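Local coordinates for protein neural-cadherin (Drosophila melanogaster, PDB 3UBG) that mediates calcium-dependent, preferentially homophilic cell adhesion; this chain is a three-domain piece of its cadherin ectodomain, at residues W58-L63 and I94-V99; V99-P104 and D134-H139; K182-N187 and F195-E200. All coordinates share one frame; numbering follows the deposited sequence.

Contact 1 (W58-L63 and I94-V99). With CA (calcium ion), chain E; CA (calcium ion), chain F.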
loop_
_atom_site.group_PDB
_atom_site.type_symbol
_atom_site.label_atom_id
_atom_site.label_comp_id
_atom_site.label_asym_id
_atom_site.label_seq_id
_atom_site.Cartn_x
_atom_site.Cartn_y
_atom_site.Cartn_z
ATOM N N TRP A 58 -11.117 17.056 -4.578
ATOM C CA TRP A 58 -9.732 17.448 -4.581
ATOM C C TRP A 58 -8.946 16.579 -3.614
ATOM O O TRP A 58 -9.457 16.181 -2.563
ATOM C CB TRP A 58 -9.615 18.930 -4.256
ATOM C CG TRP A 58 -10.076 19.807 -5.406
ATOM C CD1 TRP A 58 -10.495 19.389 -6.642
ATOM C CD2 TRP A 58 -10.168 21.230 -5.413
ATOM N NE1 TRP A 58 -10.829 20.469 -7.422
ATOM C CE2 TRP A 58 -10.636 21.614 -6.692
ATOM C CE3 TRP A 58 -9.893 22.227 -4.466
ATOM C CZ2 TRP A 58 -10.837 22.959 -7.047
ATOM C CZ3 TRP A 58 -10.097 23.574 -4.823
ATOM C CH2 TRP A 58 -10.562 23.922 -6.104
ATOM N N ASP A 59 -7.704 16.273 -3.985
ATOM C CA ASP A 59 -6.862 15.388 -3.198
ATOM C C ASP A 59 -5.395 15.749 -3.398
ATOM O O ASP A 59 -4.783 15.421 -4.421
ATOM C CB ASP A 59 -7.147 13.919 -3.551
ATOM C CG ASP A 59 -6.293 12.928 -2.760
ATOM O OD1 ASP A 59 -5.644 13.299 -1.756
ATOM O OD2 ASP A 59 -6.275 11.749 -3.157
ATOM N N TYR A 60 -4.860 16.443 -2.402
ATOM C CA TYR A 60 -3.486 16.895 -2.372
ATOM C C TYR A 60 -2.501 15.726 -2.549
ATOM O O TYR A 60 -1.482 15.856 -3.215
ATOM C CB TYR A 60 -3.246 17.624 -1.044
ATOM C CG TYR A 60 -1.842 18.174 -0.870
ATOM C CD1 TYR A 60 -1.527 19.480 -1.238
ATOM C CD2 TYR A 60 -0.834 17.384 -0.320
ATOM C CE1 TYR A 60 -0.239 19.971 -1.078
ATOM C CE2 TYR A 60 0.436 17.858 -0.165
ATOM C CZ TYR A 60 0.743 19.147 -0.542
ATOM O OH TYR A 60 2.035 19.597 -0.361
ATOM N N GLU A 61 -2.830 14.576 -1.971
ATOM C CA GLU A 61 -2.026 13.378 -2.141
ATOM C C GLU A 61 -1.937 12.873 -3.588
ATOM O O GLU A 61 -0.926 12.323 -3.984
ATOM C CB GLU A 61 -2.490 12.257 -1.195
ATOM C CG GLU A 61 -2.096 12.477 0.260
ATOM C CD GLU A 61 -2.696 13.744 0.880
ATOM O OE1 GLU A 61 -3.899 14.009 0.655
ATOM O OE2 GLU A 61 -1.963 14.480 1.597
ATOM N N GLU A 62 -2.972 13.046 -4.390
ATOM C CA GLU A 62 -2.855 12.600 -5.775
ATOM C C GLU A 62 -2.268 13.626 -6.766
ATOM O O GLU A 62 -1.967 13.271 -7.900
ATOM C CB GLU A 62 -4.181 12.049 -6.301
ATOM C CG GLU A 62 -4.636 10.751 -5.624
ATOM C CD GLU A 62 -3.493 9.790 -5.350
ATOM O OE1 GLU A 62 -2.654 9.574 -6.257
ATOM O OE2 GLU A 62 -3.427 9.252 -4.216
ATOM N N LEU A 63 -2.117 14.886 -6.366
ATOM C CA LEU A 63 -1.523 15.871 -7.271
ATOM C C LEU A 63 -0.024 15.630 -7.473
ATOM O O LEU A 63 0.650 15.035 -6.621
ATOM C CB LEU A 63 -1.755 17.297 -6.776
ATOM C CG LEU A 63 -3.198 17.806 -6.698
ATOM C CD1 LEU A 63 -3.214 19.147 -5.988
ATOM C CD2 LEU A 63 -3.816 17.919 -8.083
ATOM N N ILE A 94 -4.674 26.635 -9.873
ATOM C CA ILE A 94 -5.252 26.540 -8.538
ATOM C C ILE A 94 -4.231 25.891 -7.618
ATOM O O ILE A 94 -3.905 24.726 -7.801
ATOM C CB ILE A 94 -6.538 25.665 -8.538
ATOM C CG1 ILE A 94 -7.535 26.179 -9.579
ATOM C CG2 ILE A 94 -7.162 25.655 -7.156
ATOM C CD1 ILE A 94 -8.858 25.396 -9.663
ATOM N N LEU A 95 -3.697 26.635 -6.654
ATOM C CA LEU A 95 -2.720 26.038 -5.764
ATOM C C LEU A 95 -3.504 25.356 -4.700
ATOM O O LEU A 95 -4.379 25.963 -4.081
ATOM C CB LEU A 95 -1.795 27.045 -5.069
ATOM C CG LEU A 95 -1.118 28.191 -5.802
ATOM C CD1 LEU A 95 0.246 28.484 -5.169
ATOM C CD2 LEU A 95 -1.004 27.888 -7.288
ATOM N N VAL A 96 -3.158 24.101 -4.463
ATOM C CA VAL A 96 -3.893 23.281 -3.536
ATOM C C VAL A 96 -3.087 22.956 -2.282
ATOM O O VAL A 96 -1.916 22.563 -2.353
ATOM C CB VAL A 96 -4.362 22.037 -4.225
ATOM C CG1 VAL A 96 -5.163 21.196 -3.253
ATOM C CG2 VAL A 96 -5.197 22.462 -5.421
ATOM N N LYS A 97 -3.732 23.161 -1.142
ATOM C CA LYS A 97 -3.078 23.093 0.148
ATOM C C LYS A 97 -3.466 21.833 0.903
ATOM O O LYS A 97 -4.621 21.424 0.895
ATOM C CB LYS A 97 -3.420 24.337 0.956
ATOM C CG LYS A 97 -2.666 25.554 0.471
ATOM C CD LYS A 97 -3.009 26.746 1.290
ATOM C CE LYS A 97 -4.319 27.314 0.846
ATOM N NZ LYS A 97 -4.713 28.443 1.701
ATOM N N ASP A 98 -2.488 21.215 1.545
ATOM C CA ASP A 98 -2.701 19.959 2.238
ATOM C C ASP A 98 -3.498 20.148 3.520
ATOM O O ASP A 98 -3.245 21.073 4.284
ATOM C CB ASP A 98 -1.364 19.311 2.586
ATOM C CG ASP A 98 -1.539 18.005 3.316
ATOM O OD1 ASP A 98 -2.328 17.183 2.822
ATOM O OD2 ASP A 98 -0.921 17.801 4.383
ATOM N N VAL A 99 -4.445 19.247 3.749
ATOM C CA VAL A 99 -5.181 19.171 4.995
ATOM C C VAL A 99 -4.964 17.753 5.529
ATOM O O VAL A 99 -4.695 16.833 4.775
ATOM C CB VAL A 99 -6.704 19.483 4.761
ATOM C CG1 VAL A 99 -7.532 19.053 5.931
ATOM C CG2 VAL A 99 -6.931 20.974 4.480
HETATM CA CA CA E . -3.910 15.444 2.993
HETATM CA CA CA F . -6.408 14.024 0.553
HETATM O O HOH W 1 -8.815 14.122 -0.764
#
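At the calcium site at the base of a cadherin domain, Glu61 and Asp98 both bind the ion of chain E. This ion takes both carboxylate oxygens of Glu61, Asp98 OD1 at 2.4 Å and the backbone Val99 O. Glu61 reaches it through a chain bent at chi2 (61°), and its OE1 also coordinates the ion of chain F, 2.5 Å away, so that one oxygen bridges the two metals. The carboxylate oxygens Glu61 OE2 and Asp98 OD1 come within 3.0 Å of each other, a closeness that the shared cation probably makes tolerable; their carboxylate planes are turned 65° apart. Asp98 OD2 turns to Thr137 of the next domain. Asp59 OD1 binds the ion of chain F at 2.5 Å and accepts a weak bond from Glu61 N. A water on the ion of chain F donates to Trp58 O; Glu13 and Asp101 bind both ions, Asp136 the ion of chain E and Glu102 that of chain F. Asp59 to Glu61 form the DXE element of the cadherin repeat, and Asp98 begins the DXNDX linker that follows strand 87-97. Between Asp59 and Glu61 in sequence lies Tyr60, whose CG stands anti to its backbone N (chi1 -179°), laying the ring against the linker. Asp98 CB sits squarely over the ring centre, 3.5 Å from the centroid, in a CH-pi contact, while Val96 O approaches the ring edge at CD1. Deeper in the domain, Leu63 CD1 presses on Val96 CB at 3.6 Å, and Ile94 CG2 meets Trp58 CH2 at 4.0 Å.

Contact 2 (V99-P104 and D134-H139). With CA (calcium ion), chain D; CA (calcium ion), chain E; CA (calcium ion), chain F; ZN (zinc ion), chain C.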
loop_
_atom_site.group_PDB
_atom_site.type_symbol
_atom_site.label_atom_id
_atom_site.label_comp_id
_atom_site.label_asym_id
_atom_site.label_seq_id
_atom_site.Cartn_x
_atom_site.Cartn_y
_atom_site.Cartn_z
ATOM N N VAL A 99 -4.445 19.247 3.749
ATOM C CA VAL A 99 -5.181 19.171 4.995
ATOM C C VAL A 99 -4.964 17.753 5.529
ATOM O O VAL A 99 -4.695 16.833 4.775
ATOM C CB VAL A 99 -6.704 19.483 4.761
ATOM C CG1 VAL A 99 -7.532 19.053 5.931
ATOM C CG2 VAL A 99 -6.931 20.974 4.480
ATOM N N ASN A 100 -5.032 17.561 6.830
ATOM C CA ASN A 100 -4.787 16.231 7.364
ATOM C C ASN A 100 -6.050 15.392 7.228
ATOM O O ASN A 100 -6.980 15.523 8.024
ATOM C CB ASN A 100 -4.333 16.312 8.821
ATOM C CG ASN A 100 -3.675 15.030 9.304
ATOM O OD1 ASN A 100 -4.133 13.934 9.008
ATOM N ND2 ASN A 100 -2.610 15.168 10.071
ATOM N N ASP A 101 -6.082 14.531 6.218
ATOM C CA ASP A 101 -7.325 13.899 5.819
ATOM C C ASP A 101 -7.142 12.482 5.292
ATOM O O ASP A 101 -8.065 11.906 4.707
ATOM C CB ASP A 101 -8.028 14.768 4.773
ATOM C CG ASP A 101 -7.359 14.702 3.407
ATOM O OD1 ASP A 101 -6.171 14.353 3.340
ATOM O OD2 ASP A 101 -8.025 15.010 2.395
ATOM N N GLU A 102 -5.948 11.925 5.471
ATOM C CA GLU A 102 -5.701 10.541 5.060
ATOM C C GLU A 102 -5.305 9.673 6.255
ATOM O O GLU A 102 -4.512 10.078 7.091
ATOM C CB GLU A 102 -4.638 10.483 3.971
ATOM C CG GLU A 102 -4.966 11.333 2.756
ATOM C CD GLU A 102 -6.277 10.925 2.086
ATOM O OE1 GLU A 102 -6.819 9.853 2.413
ATOM O OE2 GLU A 102 -6.760 11.662 1.218
ATOM N N PRO A 103 -5.878 8.474 6.353
ATOM C CA PRO A 103 -5.544 7.622 7.503
ATOM C C PRO A 103 -4.119 7.070 7.431
ATOM O O PRO A 103 -3.574 6.933 6.339
ATOM C CB PRO A 103 -6.582 6.492 7.400
ATOM C CG PRO A 103 -6.901 6.412 5.926
ATOM C CD PRO A 103 -6.845 7.842 5.436
ATOM N N PRO A 104 -3.512 6.758 8.593
ATOM C CA PRO A 104 -2.216 6.065 8.623
ATOM C C PRO A 104 -2.317 4.585 8.252
ATOM O O PRO A 104 -3.392 3.994 8.294
ATOM C CB PRO A 104 -1.798 6.185 10.082
ATOM C CG PRO A 104 -3.094 6.245 10.823
ATOM C CD PRO A 104 -3.975 7.100 9.949
ATOM N N ASP A 134 1.934 7.826 7.458
ATOM C CA ASP A 134 0.727 8.571 7.200
ATOM C C ASP A 134 1.009 9.563 6.064
ATOM O O ASP A 134 2.043 10.211 6.055
ATOM C CB ASP A 134 0.302 9.308 8.461
ATOM C CG ASP A 134 -0.978 10.082 8.271
ATOM O OD1 ASP A 134 -0.987 11.104 7.521
ATOM O OD2 ASP A 134 -1.979 9.657 8.887
ATOM N N PRO A 135 0.073 9.684 5.115
ATOM C CA PRO A 135 0.278 10.417 3.864
ATOM C C PRO A 135 0.325 11.927 4.024
ATOM O O PRO A 135 0.898 12.587 3.181
ATOM C CB PRO A 135 -0.933 10.010 3.008
ATOM C CG PRO A 135 -1.507 8.797 3.674
ATOM C CD PRO A 135 -1.211 8.964 5.129
ATOM N N ASP A 136 -0.240 12.477 5.082
ATOM C CA ASP A 136 -0.278 13.933 5.202
ATOM C C ASP A 136 1.084 14.520 5.566
ATOM O O ASP A 136 1.953 13.810 6.060
ATOM C CB ASP A 136 -1.375 14.345 6.180
ATOM C CG ASP A 136 -2.724 13.753 5.799
ATOM O OD1 ASP A 136 -3.047 13.725 4.613
ATOM O OD2 ASP A 136 -3.463 13.272 6.653
ATOM N N THR A 137 1.278 15.808 5.293
ATOM C CA THR A 137 2.530 16.483 5.633
ATOM C C THR A 137 2.579 16.742 7.133
ATOM O O THR A 137 3.630 17.023 7.682
ATOM C CB THR A 137 2.688 17.835 4.886
ATOM O OG1 THR A 137 1.724 18.779 5.373
ATOM C CG2 THR A 137 2.499 17.669 3.390
ATOM N N ASP A 138 1.433 16.587 7.786
ATOM C CA ASP A 138 1.181 17.103 9.127
ATOM C C ASP A 138 0.818 16.001 10.153
ATOM O O ASP A 138 0.040 16.222 11.083
ATOM C CB ASP A 138 0.033 18.105 8.996
ATOM C CG ASP A 138 -0.356 18.753 10.307
ATOM O OD1 ASP A 138 0.495 18.828 11.227
ATOM O OD2 ASP A 138 -1.527 19.206 10.400
ATOM N N HIS A 139 1.389 14.816 9.996
ATOM C CA HIS A 139 1.009 13.676 10.837
ATOM C C HIS A 139 1.600 13.683 12.244
ATOM O O HIS A 139 2.571 14.362 12.528
ATOM C CB HIS A 139 1.425 12.389 10.153
ATOM C CG HIS A 139 2.870 12.365 9.783
ATOM N ND1 HIS A 139 3.864 12.123 10.701
ATOM C CD2 HIS A 139 3.489 12.576 8.598
ATOM C CE1 HIS A 139 5.039 12.163 10.098
ATOM N NE2 HIS A 139 4.835 12.440 8.820
HETATM CA CA CA D . -3.335 11.647 8.413
HETATM CA CA CA E . -3.910 15.444 2.993
HETATM CA CA CA F . -6.408 14.024 0.553
HETATM ZN ZN ZN C . 6.436 12.773 7.373
HETATM O O HOH W 1 -8.815 14.122 -0.764
#
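Segments 99-104 and 134-139 run in roughly opposite directions, with CA atoms 4.1 Å apart at Pro104 and Asp134, 6.1 Å at Glu102 and Pro135 and 5.5 Å at Asn100 and Asp136. Asp136 reaches across with both carboxylate oxygens. Its OD2 receives the backbone N-H of Glu102 on the syn lone pair, nearly straight at 170°, and a weak, bent bond from Asp101 N, while also binding the calcium ion of chain D. Its OD1 turns to the ion of chain E, 2.5 Å away. Segment 99-104 holds all but the first residue of the DXNDX linker and faces the DXD element, Asp134 to Asp136, of the following cadherin domain. Asp134 grips the ion of chain D with both oxygens; its OD1 is also met nearly head-on by Asp136 N at 2.9 Å, an Asx turn. The backbone Glu102 O, 2.4 Å from the ion of chain D, and Asn100 OD1 add ligands from the linker, and Asp185 and Gln196 supply the rest. Asp101 and Glu102 supply the other metals: Asp101 OD1 bridges the ions of chains E and F, its OD2 also binds the latter, and Glu102, bent at chi2 (-59°), carries OE2 there. The aliphatic start of Glu102 rests on a proline ring, CB to Pro135 CG 3.6 Å. Away from this cluster, His139 NE2 binds a zinc ion at 2.2 Å.

Contact 3 (K182-N187 and F195-E200). With CA (calcium ion), chain D.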
loop_
_atom_site.group_PDB
_atom_site.type_symbol
_atom_site.label_atom_id
_atom_site.label_comp_id
_atom_site.label_asym_id
_atom_site.label_seq_id
_atom_site.Cartn_x
_atom_site.Cartn_y
_atom_site.Cartn_z
ATOM N N LYS A 182 -3.039 -0.952 16.685
ATOM C CA LYS A 182 -3.392 0.027 15.685
ATOM C C LYS A 182 -2.515 1.270 15.842
ATOM O O LYS A 182 -1.874 1.465 16.884
ATOM C CB LYS A 182 -4.872 0.388 15.804
ATOM C CG LYS A 182 -5.202 1.255 16.984
ATOM C CD LYS A 182 -6.520 1.984 16.746
ATOM C CE LYS A 182 -6.811 3.002 17.852
ATOM N NZ LYS A 182 -8.094 3.735 17.584
ATOM N N ALA A 183 -2.463 2.096 14.801
ATOM C CA ALA A 183 -1.844 3.404 14.938
ATOM C C ALA A 183 -2.883 4.485 14.669
ATOM O O ALA A 183 -3.826 4.279 13.908
ATOM C CB ALA A 183 -0.624 3.551 14.021
ATOM N N GLU A 184 -2.720 5.623 15.329
ATOM C CA GLU A 184 -3.568 6.773 15.090
ATOM C C GLU A 184 -2.729 7.938 14.617
ATOM O O GLU A 184 -1.592 8.098 15.041
ATOM C CB GLU A 184 -4.262 7.206 16.370
ATOM C CG GLU A 184 -5.322 6.271 16.886
ATOM C CD GLU A 184 -5.906 6.779 18.183
ATOM O OE1 GLU A 184 -5.294 7.700 18.781
ATOM O OE2 GLU A 184 -6.964 6.261 18.603
ATOM N N ASP A 185 -3.294 8.761 13.744
ATOM C CA ASP A 185 -2.713 10.066 13.486
ATOM C C ASP A 185 -3.507 11.033 14.351
ATOM O O ASP A 185 -4.663 11.341 14.057
ATOM C CB ASP A 185 -2.789 10.437 12.001
ATOM C CG ASP A 185 -2.319 11.864 11.728
ATOM O OD1 ASP A 185 -1.810 12.520 12.662
ATOM O OD2 ASP A 185 -2.433 12.324 10.574
ATOM N N GLN A 186 -2.896 11.481 15.441
ATOM C CA GLN A 186 -3.584 12.340 16.387
ATOM C C GLN A 186 -3.597 13.801 15.942
ATOM O O GLN A 186 -3.958 14.692 16.708
ATOM C CB GLN A 186 -3.007 12.165 17.790
ATOM C CG GLN A 186 -3.013 10.713 18.218
ATOM C CD GLN A 186 -3.178 10.516 19.718
ATOM O OE1 GLN A 186 -2.796 11.368 20.521
ATOM N NE2 GLN A 186 -3.751 9.375 20.098
ATOM N N ASN A 187 -3.219 14.035 14.689
ATOM C CA ASN A 187 -3.445 15.331 14.060
ATOM C C ASN A 187 -4.637 15.355 13.112
ATOM O O ASN A 187 -4.874 16.366 12.460
ATOM C CB ASN A 187 -2.212 15.792 13.304
ATOM C CG ASN A 187 -1.230 16.496 14.193
ATOM O OD1 ASN A 187 -1.424 16.569 15.412
ATOM N ND2 ASN A 187 -0.156 17.015 13.597
ATOM N N PHE A 195 -9.770 9.657 16.179
ATOM C CA PHE A 195 -8.771 10.036 15.175
ATOM C C PHE A 195 -8.695 9.045 14.034
ATOM O O PHE A 195 -9.149 7.902 14.161
ATOM C CB PHE A 195 -7.387 10.124 15.805
ATOM C CG PHE A 195 -7.301 11.092 16.936
ATOM C CD1 PHE A 195 -7.479 12.444 16.715
ATOM C CD2 PHE A 195 -7.034 10.648 18.223
ATOM C CE1 PHE A 195 -7.393 13.333 17.757
ATOM C CE2 PHE A 195 -6.947 11.530 19.270
ATOM C CZ PHE A 195 -7.127 12.876 19.039
ATOM N N GLN A 196 -8.111 9.480 12.922
ATOM C CA GLN A 196 -7.780 8.564 11.831
ATOM C C GLN A 196 -6.923 7.392 12.316
ATOM O O GLN A 196 -6.006 7.567 13.116
ATOM C CB GLN A 196 -7.023 9.284 10.723
ATOM C CG GLN A 196 -7.694 10.512 10.167
ATOM C CD GLN A 196 -6.662 11.491 9.648
ATOM O OE1 GLN A 196 -5.473 11.332 9.901
ATOM N NE2 GLN A 196 -7.109 12.509 8.933
ATOM N N SER A 197 -7.209 6.212 11.779
ATOM C CA SER A 197 -6.643 4.957 12.260
ATOM C C SER A 197 -6.273 4.030 11.131
ATOM O O SER A 197 -6.994 3.912 10.143
ATOM C CB SER A 197 -7.681 4.196 13.096
ATOM O OG SER A 197 -7.986 4.873 14.293
ATOM N N THR A 198 -5.164 3.333 11.304
ATOM C CA THR A 198 -4.921 2.105 10.574
ATOM C C THR A 198 -6.064 1.133 10.879
ATOM O O THR A 198 -6.816 1.336 11.829
ATOM C CB THR A 198 -3.634 1.440 11.091
ATOM O OG1 THR A 198 -3.850 0.934 12.419
ATOM C CG2 THR A 198 -2.488 2.440 11.115
ATOM N N PRO A 199 -6.166 0.054 10.098
ATOM C CA PRO A 199 -6.927 -1.139 10.487
ATOM C C PRO A 199 -6.354 -1.749 11.772
ATOM O O PRO A 199 -5.205 -1.461 12.147
ATOM C CB PRO A 199 -6.631 -2.129 9.356
ATOM C CG PRO A 199 -6.027 -1.343 8.270
ATOM C CD PRO A 199 -5.400 -0.145 8.857
ATOM N N GLU A 200 -7.144 -2.582 12.438
ATOM C CA GLU A 200 -6.651 -3.391 13.554
ATOM C C GLU A 200 -5.849 -4.565 13.027
ATOM O O GLU A 200 -6.394 -5.431 12.334
ATOM C CB GLU A 200 -7.807 -3.943 14.391
ATOM C CG GLU A 200 -8.410 -2.947 15.387
ATOM C CD GLU A 200 -9.459 -3.588 16.296
ATOM O OE1 GLU A 200 -9.289 -4.771 16.679
ATOM O OE2 GLU A 200 -10.454 -2.910 16.624
HETATM CA CA CA D . -3.335 11.647 8.413
#
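Ala183 and Thr198 meet in the tightly packed part of a beta hairpin, where strands 176-185 and 195-207 lie adjacent in the mixed four-stranded sheet of a cadherin beta sandwich. Here Ala183 N donates to Thr198 OG1 at 3.0 Å, nearly straight at 166°, and Thr198 N returns a bond to Ala183 O. With OG1 between the backbone N and the carbonyl carbon (chi1 70°), the hydroxyl accepts from Ala183 N and donates to Pro199 O. The same residue packs CG2 against Ala183 CB, 3.6 Å apart. Glu184 and Ser197 form an antiparallel non-hydrogen-bonded pair, with CA-H...O contacts in both directions, and Asp185 N donates to Gln196 O at 3.0 Å. On the face that carries Asp185 and Gln196, the two side chains run side by side, pointing the same way, and both end on the calcium ion of chain D. Asp185 OD1 accepts from Asn187 N in an Asx turn, where the chain turns a corner, and from Asn140 N.

The opposite face is looser and partly exposed. Lys182 NZ meets the anti lone pair of Glu184 OE2 in a salt bridge and makes a weak bond to Ser197 OG at 3.5 Å. Glu184 OE1 accepts from Gln186 NE2 and also approaches the edge of the Phe195 ring at CD2. That ring lies across the hairpin's end, with Gln186 CA over one face, 4.0 Å from its centroid and 14° off the ring normal.

The three contacts follow one another along the junction between two cadherin domains, with centres 12 Å apart for contacts 1 and 2 and 10 Å for contacts 2 and 3. Contact 2 is the bridge: it shares the calcium ions of chains E and F with contact 1 and that of chain D with contact 3, whereas contacts 1 and 3 do not touch. Besides the metals, probable hydrogen bonds join neighbours: Asp98 OD2 to Thr137 OG1 at 3.0 Å, and Asn100 ND2 to Asp185 OD2 at 2.9 Å. These ions tie together the acidic base of one domain, the linker and the top of the next, consistent with the stiffening that calcium gives cadherin junctions.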